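Local coordinates for isoflavone reductase (Medicago sativa, PDB 2GAS), which reduces achiral isoflavones to chiral isoflavanones with NADPH, supplying the (3R)-vestitone from which the alfalfa phytoalexin medicarpin is made, at residues K72-V77 / K100-V105; P110-L115 / Y147-C152; L163-A168 / L221-V226; P172-V177 / I234-E239. One frame throughout, in Å; residues are numbered along the deposited sequence.

Interaction 1 of 4, residues K72-V77 / K100-V105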
loop_
_atom_site.group_PDB
_atom_site.type_symbol
_atom_site.label_atom_id
_atom_site.label_comp_id
_atom_site.label_asym_id
_atom_site.label_seq_id
_atom_site.Cartn_x
_atom_site.Cartn_y
_atom_site.Cartn_z
ATOM N N LYS A 72 -25.447 0.352 -6.078
ATOM C CA LYS A 72 -25.712 -0.135 -7.430
ATOM C C LYS A 72 -24.478 -0.743 -8.086
ATOM O O LYS A 72 -24.569 -1.753 -8.783
ATOM C CB LYS A 72 -26.247 1.001 -8.311
ATOM C CG LYS A 72 -26.549 0.575 -9.742
ATOM C CD LYS A 72 -27.038 1.745 -10.585
ATOM C CE LYS A 72 -27.327 1.309 -12.017
ATOM N NZ LYS A 72 -26.115 0.777 -12.712
ATOM N N ALA A 73 -23.324 -0.123 -7.858
ATOM C CA ALA A 73 -22.075 -0.606 -8.431
ATOM C C ALA A 73 -21.638 -1.899 -7.754
ATOM O O ALA A 73 -21.289 -2.873 -8.417
ATOM C CB ALA A 73 -20.987 0.454 -8.276
ATOM N N ILE A 74 -21.669 -1.897 -6.425
ATOM C CA ILE A 74 -21.256 -3.057 -5.645
ATOM C C ILE A 74 -22.097 -4.305 -5.917
ATOM O O ILE A 74 -21.585 -5.425 -5.877
ATOM C CB ILE A 74 -21.272 -2.718 -4.135
ATOM C CG1 ILE A 74 -20.211 -1.652 -3.843
ATOM C CG2 ILE A 74 -21.017 -3.965 -3.310
ATOM C CD1 ILE A 74 -20.205 -1.148 -2.411
ATOM N N LYS A 75 -23.382 -4.119 -6.203
ATOM C CA LYS A 75 -24.253 -5.255 -6.491
ATOM C C LYS A 75 -23.842 -5.995 -7.761
ATOM O O LYS A 75 -24.238 -7.142 -7.982
ATOM C CB LYS A 75 -25.704 -4.791 -6.635
ATOM C CG LYS A 75 -26.428 -4.569 -5.326
ATOM C CD LYS A 75 -27.840 -4.070 -5.582
ATOM C CE LYS A 75 -28.741 -4.346 -4.399
ATOM N NZ LYS A 75 -28.921 -5.816 -4.206
ATOM N N GLN A 76 -23.036 -5.344 -8.593
ATOM C CA GLN A 76 -22.604 -5.946 -9.848
ATOM C C GLN A 76 -21.302 -6.739 -9.766
ATOM O O GLN A 76 -20.911 -7.382 -10.736
ATOM C CB GLN A 76 -22.457 -4.860 -10.915
ATOM C CG GLN A 76 -23.741 -4.109 -11.213
ATOM C CD GLN A 76 -23.522 -2.942 -12.155
ATOM O OE1 GLN A 76 -23.174 -3.124 -13.323
ATOM N NE2 GLN A 76 -23.718 -1.732 -11.648
ATOM N N VAL A 77 -20.641 -6.705 -8.613
ATOM C CA VAL A 77 -19.369 -7.400 -8.458
ATOM C C VAL A 77 -19.321 -8.359 -7.272
ATOM O O VAL A 77 -20.284 -8.478 -6.513
ATOM C CB VAL A 77 -18.218 -6.383 -8.319
ATOM C CG1 VAL A 77 -18.189 -5.467 -9.537
ATOM C CG2 VAL A 77 -18.404 -5.564 -7.042
ATOM N N LYS A 100 -22.946 -3.642 3.061
ATOM C CA LYS A 100 -23.943 -4.340 3.866
ATOM C C LYS A 100 -25.302 -4.364 3.173
ATOM O O LYS A 100 -25.998 -5.379 3.194
ATOM C CB LYS A 100 -24.077 -3.671 5.236
ATOM C CG LYS A 100 -22.820 -3.743 6.097
ATOM C CD LYS A 100 -22.508 -5.172 6.528
ATOM C CE LYS A 100 -23.586 -5.716 7.457
ATOM N NZ LYS A 100 -23.310 -7.114 7.881
ATOM N N GLU A 101 -25.681 -3.247 2.563
ATOM C CA GLU A 101 -26.962 -3.178 1.872
ATOM C C GLU A 101 -26.963 -4.069 0.633
ATOM O O GLU A 101 -27.948 -4.744 0.355
ATOM C CB GLU A 101 -27.289 -1.739 1.469
ATOM C CG GLU A 101 -28.698 -1.590 0.910
ATOM C CD GLU A 101 -29.050 -0.158 0.569
ATOM O OE1 GLU A 101 -28.815 0.726 1.417
ATOM O OE2 GLU A 101 -29.572 0.082 -0.540
ATOM N N ALA A 102 -25.862 -4.065 -0.114
ATOM C CA ALA A 102 -25.754 -4.888 -1.317
ATOM C C ALA A 102 -25.898 -6.361 -0.939
ATOM O O ALA A 102 -26.639 -7.115 -1.580
ATOM C CB ALA A 102 -24.409 -4.642 -2.001
ATOM N N GLY A 103 -25.167 -6.757 0.102
ATOM C CA GLY A 103 -25.216 -8.118 0.615
ATOM C C GLY A 103 -24.560 -9.236 -0.171
ATOM O O GLY A 103 -24.511 -10.366 0.300
ATOM N N ASN A 104 -24.043 -8.933 -1.354
ATOM C CA ASN A 104 -23.425 -9.950 -2.204
ATOM C C ASN A 104 -21.900 -10.015 -2.163
ATOM O O ASN A 104 -21.304 -10.885 -2.795
ATOM C CB ASN A 104 -23.842 -9.708 -3.652
ATOM C CG ASN A 104 -23.481 -8.312 -4.127
ATOM O OD1 ASN A 104 -24.104 -7.329 -3.725
ATOM N ND2 ASN A 104 -22.454 -8.215 -4.970
ATOM N N VAL A 105 -21.268 -9.113 -1.425
ATOM C CA VAL A 105 -19.804 -9.071 -1.388
ATOM C C VAL A 105 -19.131 -10.288 -0.764
ATOM O O VAL A 105 -19.411 -10.654 0.379
ATOM C CB VAL A 105 -19.317 -7.790 -0.676
ATOM C CG1 VAL A 105 -17.789 -7.735 -0.667
ATOM C CG2 VAL A 105 -19.875 -6.571 -1.391
HETATM O O HOH W 1 -27.166 -8.145 -4.210
#

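Interaction 2 of 4, residues P110-L115 / Y147-C152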
loop_
_atom_site.group_PDB
_atom_site.type_symbol
_atom_site.label_atom_id
_atom_site.label_comp_id
_atom_site.label_asym_id
_atom_site.label_seq_id
_atom_site.Cartn_x
_atom_site.Cartn_y
_atom_site.Cartn_z
ATOM N N PRO A 110 -9.981 -3.258 2.498
ATOM C CA PRO A 110 -10.014 -1.839 2.859
ATOM C C PRO A 110 -8.704 -1.151 2.465
ATOM O O PRO A 110 -7.758 -1.804 2.015
ATOM C CB PRO A 110 -10.241 -1.869 4.371
ATOM C CG PRO A 110 -9.608 -3.170 4.780
ATOM C CD PRO A 110 -10.050 -4.114 3.694
ATOM N N SER A 111 -8.658 0.167 2.643
ATOM C CA SER A 111 -7.492 0.968 2.287
ATOM C C SER A 111 -6.324 0.758 3.248
ATOM O O SER A 111 -6.060 1.577 4.128
ATOM C CB SER A 111 -7.885 2.452 2.237
ATOM O OG SER A 111 -6.813 3.255 1.782
ATOM N N GLU A 112 -5.627 -0.357 3.062
ATOM C CA GLU A 112 -4.485 -0.713 3.888
ATOM C C GLU A 112 -3.246 -0.330 3.094
ATOM O O GLU A 112 -2.864 0.836 3.065
ATOM C CB GLU A 112 -4.520 -2.213 4.179
ATOM C CG GLU A 112 -5.666 -2.639 5.111
ATOM C CD GLU A 112 -5.333 -2.417 6.573
ATOM O OE1 GLU A 112 -4.127 -2.405 6.902
ATOM O OE2 GLU A 112 -6.268 -2.275 7.396
ATOM N N PHE A 113 -2.630 -1.313 2.448
ATOM C CA PHE A 113 -1.463 -1.069 1.606
ATOM C C PHE A 113 -0.295 -0.365 2.288
ATOM O O PHE A 113 0.350 0.523 1.717
ATOM C CB PHE A 113 -1.906 -0.303 0.350
ATOM C CG PHE A 113 -2.996 -1.000 -0.412
ATOM C CD1 PHE A 113 -4.330 -0.625 -0.253
ATOM C CD2 PHE A 113 -2.699 -2.095 -1.227
ATOM C CE1 PHE A 113 -5.354 -1.329 -0.881
ATOM C CE2 PHE A 113 -3.720 -2.805 -1.859
ATOM C CZ PHE A 113 -5.052 -2.422 -1.684
ATOM N N GLY A 114 -0.022 -0.789 3.515
ATOM C CA GLY A 114 1.077 -0.244 4.285
ATOM C C GLY A 114 1.485 -1.277 5.313
ATOM O O GLY A 114 1.426 -2.478 5.054
ATOM N N LEU A 115 1.903 -0.824 6.484
ATOM C CA LEU A 115 2.300 -1.759 7.531
ATOM C C LEU A 115 1.050 -2.409 8.115
ATOM O O LEU A 115 -0.072 -2.042 7.766
ATOM C CB LEU A 115 3.063 -1.028 8.645
ATOM C CG LEU A 115 2.241 -0.234 9.670
ATOM C CD1 LEU A 115 3.172 0.336 10.723
ATOM C CD2 LEU A 115 1.471 0.879 8.980
ATOM N N TYR A 147 -13.198 -10.111 4.777
ATOM C CA TYR A 147 -12.105 -9.197 4.469
ATOM C C TYR A 147 -10.720 -9.781 4.223
ATOM O O TYR A 147 -10.458 -10.956 4.458
ATOM C CB TYR A 147 -11.961 -8.202 5.625
ATOM C CG TYR A 147 -11.602 -8.872 6.943
ATOM C CD1 TYR A 147 -12.593 -9.323 7.813
ATOM C CD2 TYR A 147 -10.265 -9.083 7.306
ATOM C CE1 TYR A 147 -12.271 -9.962 9.013
ATOM C CE2 TYR A 147 -9.932 -9.728 8.506
ATOM C CZ TYR A 147 -10.945 -10.160 9.352
ATOM O OH TYR A 147 -10.640 -10.786 10.541
ATOM N N THR A 148 -9.843 -8.915 3.726
ATOM C CA THR A 148 -8.430 -9.227 3.537
ATOM C C THR A 148 -7.709 -7.894 3.708
ATOM O O THR A 148 -8.060 -6.902 3.064
ATOM C CB THR A 148 -8.095 -9.804 2.151
ATOM O OG1 THR A 148 -8.744 -11.071 1.988
ATOM C CG2 THR A 148 -6.574 -10.013 2.026
ATOM N N TYR A 149 -6.732 -7.866 4.607
ATOM C CA TYR A 149 -5.950 -6.658 4.864
ATOM C C TYR A 149 -4.625 -6.856 4.147
ATOM O O TYR A 149 -3.840 -7.722 4.522
ATOM C CB TYR A 149 -5.705 -6.492 6.365
ATOM C CG TYR A 149 -6.965 -6.454 7.200
ATOM C CD1 TYR A 149 -6.982 -7.002 8.479
ATOM C CD2 TYR A 149 -8.132 -5.852 6.721
ATOM C CE1 TYR A 149 -8.134 -6.953 9.269
ATOM C CE2 TYR A 149 -9.284 -5.797 7.502
ATOM C CZ TYR A 149 -9.275 -6.347 8.770
ATOM O OH TYR A 149 -10.414 -6.288 9.542
ATOM N N LEU A 150 -4.383 -6.057 3.113
ATOM C CA LEU A 150 -3.159 -6.185 2.324
ATOM C C LEU A 150 -2.076 -5.287 2.917
ATOM O O LEU A 150 -2.078 -4.077 2.725
ATOM C CB LEU A 150 -3.450 -5.812 0.866
ATOM C CG LEU A 150 -2.502 -6.265 -0.256
ATOM C CD1 LEU A 150 -1.115 -5.666 -0.054
ATOM C CD2 LEU A 150 -2.429 -7.779 -0.289
ATOM N N CYS A 151 -1.158 -5.898 3.657
ATOM C CA CYS A 151 -0.076 -5.169 4.309
ATOM C C CYS A 151 1.197 -5.340 3.487
ATOM O O CYS A 151 1.955 -6.295 3.679
ATOM C CB CYS A 151 0.108 -5.709 5.728
ATOM S SG CYS A 151 -1.443 -5.700 6.680
ATOM N N CYS A 152 1.419 -4.404 2.569
ATOM C CA CYS A 152 2.573 -4.459 1.670
ATOM C C CYS A 152 3.788 -3.692 2.155
ATOM O O CYS A 152 4.811 -3.645 1.473
ATOM C CB CYS A 152 2.176 -3.940 0.287
ATOM S SG CYS A 152 1.592 -2.225 0.297
HETATM O O HOH W 2 -6.651 -4.492 2.301
#

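Interaction 3 of 4, residues L163-A168 / L221-V226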
loop_
_atom_site.group_PDB
_atom_site.type_symbol
_atom_site.label_atom_id
_atom_site.label_comp_id
_atom_site.label_asym_id
_atom_site.label_seq_id
_atom_site.Cartn_x
_atom_site.Cartn_y
_atom_site.Cartn_z
ATOM N N LEU A 163 15.905 6.557 -0.615
ATOM C CA LEU A 163 16.575 5.925 0.518
ATOM C C LEU A 163 16.119 6.522 1.847
ATOM O O LEU A 163 16.927 6.739 2.758
ATOM C CB LEU A 163 18.096 6.058 0.375
ATOM C CG LEU A 163 18.820 4.969 -0.423
ATOM C CD1 LEU A 163 18.128 4.722 -1.749
ATOM C CD2 LEU A 163 20.273 5.385 -0.637
ATOM N N ALA A 164 14.820 6.786 1.944
ATOM C CA ALA A 164 14.217 7.349 3.145
ATOM C C ALA A 164 14.879 8.643 3.619
ATOM O O ALA A 164 14.980 8.885 4.823
ATOM C CB ALA A 164 14.243 6.315 4.265
ATOM N N GLN A 165 15.327 9.469 2.680
ATOM C CA GLN A 165 15.972 10.736 3.017
ATOM C C GLN A 165 15.005 11.904 2.855
ATOM O O GLN A 165 14.243 11.952 1.892
ATOM C CB GLN A 165 17.179 10.978 2.107
ATOM C CG GLN A 165 18.245 9.906 2.165
ATOM C CD GLN A 165 18.865 9.779 3.543
ATOM O OE1 GLN A 165 18.622 8.811 4.261
ATOM N NE2 GLN A 165 19.666 10.764 3.918
ATOM N N LEU A 166 15.052 12.851 3.788
ATOM C CA LEU A 166 14.187 14.028 3.738
ATOM C C LEU A 166 14.574 14.982 2.606
ATOM O O LEU A 166 15.753 15.139 2.282
ATOM C CB LEU A 166 14.245 14.783 5.069
ATOM C CG LEU A 166 13.711 14.071 6.314
ATOM C CD1 LEU A 166 13.916 14.962 7.530
ATOM C CD2 LEU A 166 12.235 13.751 6.128
ATOM N N ASP A 167 13.572 15.619 2.010
ATOM C CA ASP A 167 13.781 16.571 0.922
ATOM C C ASP A 167 14.658 16.037 -0.203
ATOM O O ASP A 167 15.594 16.705 -0.646
ATOM C CB ASP A 167 14.384 17.871 1.467
ATOM C CG ASP A 167 13.483 18.549 2.476
ATOM O OD1 ASP A 167 12.316 18.841 2.133
ATOM O OD2 ASP A 167 13.940 18.789 3.613
ATOM N N ALA A 168 14.345 14.832 -0.662
ATOM C CA ALA A 168 15.080 14.198 -1.749
ATOM C C ALA A 168 14.107 13.301 -2.501
ATOM O O ALA A 168 13.296 12.609 -1.887
ATOM C CB ALA A 168 16.236 13.380 -1.198
ATOM N N LEU A 221 15.425 -5.882 3.774
ATOM C CA LEU A 221 16.744 -5.311 4.017
ATOM C C LEU A 221 16.802 -4.218 5.067
ATOM O O LEU A 221 15.880 -3.419 5.197
ATOM C CB LEU A 221 17.262 -4.719 2.705
ATOM C CG LEU A 221 17.263 -5.616 1.465
ATOM C CD1 LEU A 221 17.311 -4.756 0.208
ATOM C CD2 LEU A 221 18.444 -6.567 1.526
ATOM N N THR A 222 17.906 -4.176 5.807
ATOM C CA THR A 222 18.102 -3.132 6.807
ATOM C C THR A 222 18.550 -1.895 6.032
ATOM O O THR A 222 18.959 -2.003 4.874
ATOM C CB THR A 222 19.213 -3.503 7.799
ATOM O OG1 THR A 222 20.471 -3.538 7.108
ATOM C CG2 THR A 222 18.941 -4.866 8.415
ATOM N N GLN A 223 18.490 -0.720 6.651
ATOM C CA GLN A 223 18.911 0.482 5.941
ATOM C C GLN A 223 20.392 0.387 5.560
ATOM O O GLN A 223 20.806 0.869 4.504
ATOM C CB GLN A 223 18.655 1.731 6.790
ATOM C CG GLN A 223 18.972 3.033 6.063
ATOM C CD GLN A 223 18.012 3.334 4.921
ATOM O OE1 GLN A 223 17.295 2.452 4.434
ATOM N NE2 GLN A 223 18.004 4.590 4.482
ATOM N N ASN A 224 21.192 -0.242 6.414
ATOM C CA ASN A 224 22.618 -0.400 6.121
ATOM C C ASN A 224 22.786 -1.280 4.887
ATOM O O ASN A 224 23.669 -1.044 4.060
ATOM C CB ASN A 224 23.348 -1.029 7.314
ATOM C CG ASN A 224 23.597 -0.039 8.442
ATOM O OD1 ASN A 224 23.871 -0.429 9.582
ATOM N ND2 ASN A 224 23.516 1.245 8.129
ATOM N N GLU A 225 21.946 -2.307 4.769
ATOM C CA GLU A 225 22.004 -3.206 3.619
ATOM C C GLU A 225 21.553 -2.486 2.347
ATOM O O GLU A 225 22.112 -2.702 1.275
ATOM C CB GLU A 225 21.149 -4.449 3.882
ATOM C CG GLU A 225 21.787 -5.396 4.893
ATOM C CD GLU A 225 20.866 -6.515 5.344
ATOM O OE1 GLU A 225 21.381 -7.546 5.828
ATOM O OE2 GLU A 225 19.633 -6.367 5.230
ATOM N N VAL A 226 20.544 -1.626 2.471
ATOM C CA VAL A 226 20.045 -0.856 1.330
ATOM C C VAL A 226 21.160 0.066 0.824
ATOM O O VAL A 226 21.452 0.121 -0.375
ATOM C CB VAL A 226 18.818 0.014 1.732
ATOM C CG1 VAL A 226 18.523 1.046 0.652
ATOM C CG2 VAL A 226 17.592 -0.878 1.944
#

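Interaction 4 of 4, residues P172-V177 / I234-E239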
loop_
_atom_site.group_PDB
_atom_site.type_symbol
_atom_site.label_atom_id
_atom_site.label_comp_id
_atom_site.label_asym_id
_atom_site.label_seq_id
_atom_site.Cartn_x
_atom_site.Cartn_y
_atom_site.Cartn_z
ATOM N N PRO A 172 20.411 9.446 -2.867
ATOM C CA PRO A 172 21.552 10.339 -2.651
ATOM C C PRO A 172 22.804 9.654 -3.168
ATOM O O PRO A 172 22.949 8.439 -3.035
ATOM C CB PRO A 172 21.572 10.506 -1.139
ATOM C CG PRO A 172 21.130 9.148 -0.667
ATOM C CD PRO A 172 19.967 8.842 -1.598
ATOM N N ARG A 173 23.710 10.427 -3.748
ATOM C CA ARG A 173 24.932 9.850 -4.281
ATOM C C ARG A 173 26.180 10.273 -3.521
ATOM O O ARG A 173 27.280 9.828 -3.843
ATOM C CB ARG A 173 25.076 10.228 -5.755
ATOM C CG ARG A 173 23.862 9.850 -6.588
ATOM C CD ARG A 173 23.955 10.430 -7.990
ATOM N NE ARG A 173 24.712 9.580 -8.902
ATOM C CZ ARG A 173 24.189 8.579 -9.601
ATOM N NH1 ARG A 173 22.899 8.294 -9.498
ATOM N NH2 ARG A 173 24.958 7.866 -10.412
ATOM N N ASP A 174 26.020 11.112 -2.502
ATOM C CA ASP A 174 27.186 11.568 -1.757
ATOM C C ASP A 174 27.089 11.406 -0.242
ATOM O O ASP A 174 28.025 10.916 0.389
ATOM C CB ASP A 174 27.467 13.035 -2.098
ATOM C CG ASP A 174 28.883 13.454 -1.755
ATOM O OD1 ASP A 174 29.817 12.690 -2.077
ATOM O OD2 ASP A 174 29.063 14.549 -1.179
ATOM N N LYS A 175 25.966 11.811 0.340
ATOM C CA LYS A 175 25.799 11.737 1.793
ATOM C C LYS A 175 24.423 11.228 2.190
ATOM O O LYS A 175 23.428 11.539 1.536
ATOM C CB LYS A 175 26.015 13.123 2.404
ATOM C CG LYS A 175 27.291 13.792 1.927
ATOM C CD LYS A 175 27.374 15.246 2.342
ATOM C CE LYS A 175 28.639 15.886 1.772
ATOM N NZ LYS A 175 28.734 17.330 2.105
ATOM N N VAL A 176 24.372 10.460 3.274
ATOM C CA VAL A 176 23.116 9.902 3.749
ATOM C C VAL A 176 23.008 9.915 5.274
ATOM O O VAL A 176 24.006 9.777 5.985
ATOM C CB VAL A 176 22.933 8.442 3.223
ATOM C CG1 VAL A 176 24.003 7.524 3.803
ATOM C CG2 VAL A 176 21.550 7.925 3.554
ATOM N N VAL A 177 21.785 10.101 5.761
ATOM C CA VAL A 177 21.511 10.105 7.193
ATOM C C VAL A 177 20.705 8.856 7.511
ATOM O O VAL A 177 19.705 8.564 6.849
ATOM C CB VAL A 177 20.704 11.346 7.625
ATOM C CG1 VAL A 177 20.149 11.143 9.031
ATOM C CG2 VAL A 177 21.587 12.568 7.608
ATOM N N ILE A 234 26.569 2.409 -7.748
ATOM C CA ILE A 234 27.182 3.610 -8.294
ATOM C C ILE A 234 28.695 3.645 -8.135
ATOM O O ILE A 234 29.353 4.602 -8.552
ATOM C CB ILE A 234 26.569 4.885 -7.686
ATOM C CG1 ILE A 234 26.723 4.887 -6.164
ATOM C CG2 ILE A 234 25.098 4.967 -8.072
ATOM C CD1 ILE A 234 26.430 6.245 -5.539
ATOM N N GLY A 235 29.242 2.601 -7.524
ATOM C CA GLY A 235 30.680 2.520 -7.359
ATOM C C GLY A 235 31.368 3.555 -6.489
ATOM O O GLY A 235 32.487 3.964 -6.795
ATOM N N LYS A 236 30.714 4.001 -5.421
ATOM C CA LYS A 236 31.340 4.948 -4.505
ATOM C C LYS A 236 30.727 4.791 -3.124
ATOM O O LYS A 236 29.623 4.263 -2.987
ATOM C CB LYS A 236 31.195 6.396 -4.992
ATOM C CG LYS A 236 29.780 6.911 -5.083
ATOM C CD LYS A 236 29.763 8.426 -5.299
ATOM C CE LYS A 236 30.227 9.173 -4.051
ATOM N NZ LYS A 236 29.975 10.638 -4.144
ATOM N N THR A 237 31.452 5.242 -2.107
ATOM C CA THR A 237 30.994 5.134 -0.727
ATOM C C THR A 237 30.334 6.419 -0.270
ATOM O O THR A 237 30.886 7.507 -0.440
ATOM C CB THR A 237 32.170 4.830 0.224
ATOM O OG1 THR A 237 32.837 3.641 -0.210
ATOM C CG2 THR A 237 31.672 4.628 1.646
ATOM N N LEU A 238 29.152 6.290 0.322
ATOM C CA LEU A 238 28.426 7.454 0.811
ATOM C C LEU A 238 28.890 7.855 2.201
ATOM O O LEU A 238 29.256 7.007 3.016
ATOM C CB LEU A 238 26.922 7.164 0.882
ATOM C CG LEU A 238 26.153 6.787 -0.386
ATOM C CD1 LEU A 238 24.670 6.625 -0.046
ATOM C CD2 LEU A 238 26.348 7.853 -1.444
ATOM N N GLU A 239 28.877 9.152 2.468
ATOM C CA GLU A 239 29.231 9.635 3.791
ATOM C C GLU A 239 28.018 9.248 4.628
ATOM O O GLU A 239 26.884 9.380 4.171
ATOM C CB GLU A 239 29.421 11.149 3.778
ATOM C CG GLU A 239 30.677 11.580 3.036
ATOM C CD GLU A 239 30.859 13.081 3.018
ATOM O OE1 GLU A 239 30.324 13.760 3.919
ATOM O OE2 GLU A 239 31.555 13.582 2.111
HETATM O O HOH W 3 30.517 10.226 -0.945
HETATM O O HOH W 4 31.412 14.654 -0.318
#

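Interaction 1 of 4, residues K72-V77 / K100-V105
Asn-104 reaches across to the turn at the end of helix 67-74 and donates through ND2 to Ile-74 O, 3.1 Å away. The bond is almost straight, 177° at the hydrogen, and the carbonyl oxygen lies in the amide plane. Ile-74 O is gripped twice, because Val-77 N, closing the type I turn from Ile-74 to Val-77, approaches it from the opposite face of the carbonyl. Ile-74 CG2 touches both Ala-102 CB, at 3.7 Å, and Val-105 CG2. The two methyls of Ile-74 and Val-105 are pressed closer than usual, CG2 to CG2 3.4 Å. CG2 of Ile-74 points that way because chi1 of -65° puts CG1 beside the backbone N and CG2 anti to it. On the outer side the Lys-75 chain passes Ala-102 with its CG 3.9 Å from CB, and its ammonium donates to a water that donates to Ala-102 O. Replacing Asn-104 by an alanine would probably cost Ile-74 O one donor, leaving the Val-77 N bond, and remove the polar clasp between the two helix ends. Farther out, Ile-74 packs on Ala-98 and Ile-99, while Ala-73 packs on Leu-60 and Leu-32 and Val-77 on Tyr-30, of strands 58-61 and 29-33. Gly-103, with positive phi, is the first residue beyond helix 92-102. Two helix C-termini meet where each chain turns back toward the parallel sheet, as in the NADP-binding Rossmann fold.

Interaction 2 of 4, residues P110-L115 / Y147-C152
Phe-113 holds CG anti to its carbonyl carbon (chi1 -56°), which brings the ring to Leu-150, with Phe-113 CE2 4.0 Å from Leu-150 CG. Phe-113 CB separately meets Cys-152 SG at 4.0 Å. That sulfur sits between its own backbone N and carbonyl carbon (chi1 60°) and lies against the Phe-113 carbonyl group. Glu-112, bent at chi2, lays its CG over the backbone of Tyr-149, 4.0 Å from Tyr-149 CA. Its carboxylate leans near the Tyr-149 ring, and OE1 is salt-bridged to Arg-137, an NADP(+)-binding residue by similarity. Pro-110 meets the edge of the same ring, its CG 3.6 Å from Tyr-149 CD2. The hydroxyl of Tyr-149 is hydrogen-bonded to Glu-141 of helix 126-143.

The loop after strand 107-109 here runs beside strand 148-151, so the crossover through helix 126-143 returns the chain next to where it left, in the manner of a Rossmann-type beta-alpha-beta unit. Thr-148 pairs through its backbone with Phe-108 of strand 107-109. Between 110-115 and 147-152 one direct backbone bond forms, Phe-113 N to Leu-150 O at 2.8 Å, bent to 134° at the hydrogen. Near Pro-110 a water bridges the gap, donating to Pro-110 O and Thr-148 O and accepting from Leu-150 N. Gly-114 O comes within 3.2 Å of Cys-151 CA. The loop also borders the active site: Glu-112 O accepts from Lys-133, assigned as the proton acceptor, and the Phe-113 side chain lies about 4 Å from that of Ile-14 in the NADP(+)-binding loop.

Interaction 3 of 4, residues L163-A168 / L221-V226
Gln-223 and Leu-163 carry most of this small contact, joined by a single hydrogen bond. From the first turn of helix 223-234, Gln-223 extends its amide across and donates through NE2 to Leu-163 O, 3.0 Å away. CG of Gln-223 lies anti to the backbone N (chi1 -175°) and the chain then bends at chi2, which swings the amide to the other segment. The oxygen lies in the amide plane, yet the bond is bent, 134° at the hydrogen, and the donor stands well above the plane of the Leu-163 carbonyl. NE2 also comes within 4.1 Å of Ala-164 CB. The other end of the amide has a weak bond from Gln-270.

Leu-163 has positive phi and is the C-prime residue of the Schellman motif that ends helix 156-160. Its side chain slides past that of Val-226 in the opposite direction, Leu-163 CG 4.1 Å from Val-226 CG1. Val-226 rests also on Tyr-188 of strand 185-189, and Leu-163 on Pro-171 and Pro-172. Behind Gln-223, the helix start is fixed by a capping box: Glu-225 N donates to Thr-222 OG1, the N-cap, while Thr-222 N donates to Glu-225 OE2. That carboxylate is also salt-bridged to Lys-185.

The contact joins the C-terminal end of one helix to the first turn of another. A bent, off-plane bond with one apolar pair beside it implies a modest, local attachment, in which the amide gives the Leu-163 carbonyl at the helix end a donor.

Interaction 4 of 4, residues P172-V177 / I234-E239
Lys-175 and Glu-239 form a parallel beta bridge, their CA atoms 4.5 Å apart, in which Glu-239 N donates to Asp-174 O and Glu-239 O accepts from Val-176 N, each at 2.9 Å. The side chains of the bridged pair run alongside each other on one side of the sheet. Lys-175 brings CE to 3.5 Å from Glu-239 OE1, whereas its NZ stays beyond salt-bridge distance. Val-176 and Leu-238 meet on the other side at about a right angle, CG1 to CD1 4.0 Å, against helix 223-234, where Trp-230 touches Leu-238 and Ile-227 touches Val-176.

This is the start of the two-stranded parallel sheet of 175-179 and 239-243; the second strand follows helix 223-234 by way of Gly-235, which leaves the helix with positive phi. Lys-236, bent at chi3 (-70°), turns its ammonium back to the loop before the first strand. NZ donates to Arg-173 O at 2.8 Å and makes a salt bridge with Asp-174 OD1 at 2.9 Å, on the anti side of that oxygen. A methionine in place of Lys-236 would probably leave the Asp-174 carboxylate without its cationic mate and Arg-173 O without this donor. Two like charges come near each other here, Asp-174 OD2 lying 4.2 Å from Glu-239 OE2. At the end of helix 223-234, Ile-234 CG2 lies over one face of the Arg-173 guanidinium, 3.7 Å from NH2, while the guanidinium nitrogens donate to the backbone oxygens of Phe-306 and Val-307 at the C-terminus.

Interactions 1 and 4 lie at the two far ends of the molecule, their centres about 52 Å apart on opposite sides of the chain's centre, and both are partly buried, with lysines and water at their margins. Interaction 2, about 7 Å from that centre, is a buried contact beside the cofactor site and rests on backbone, aromatic and sulfur contacts. Interaction 3 is also buried but small, depending on one amide bond and an apolar pair. It touches interaction 4 through Leu-163 and Pro-172, and both use helix 223-234, one at its beginning and the other at its end. Interaction 1 likewise joins helix ends, but in the nucleotide-binding part.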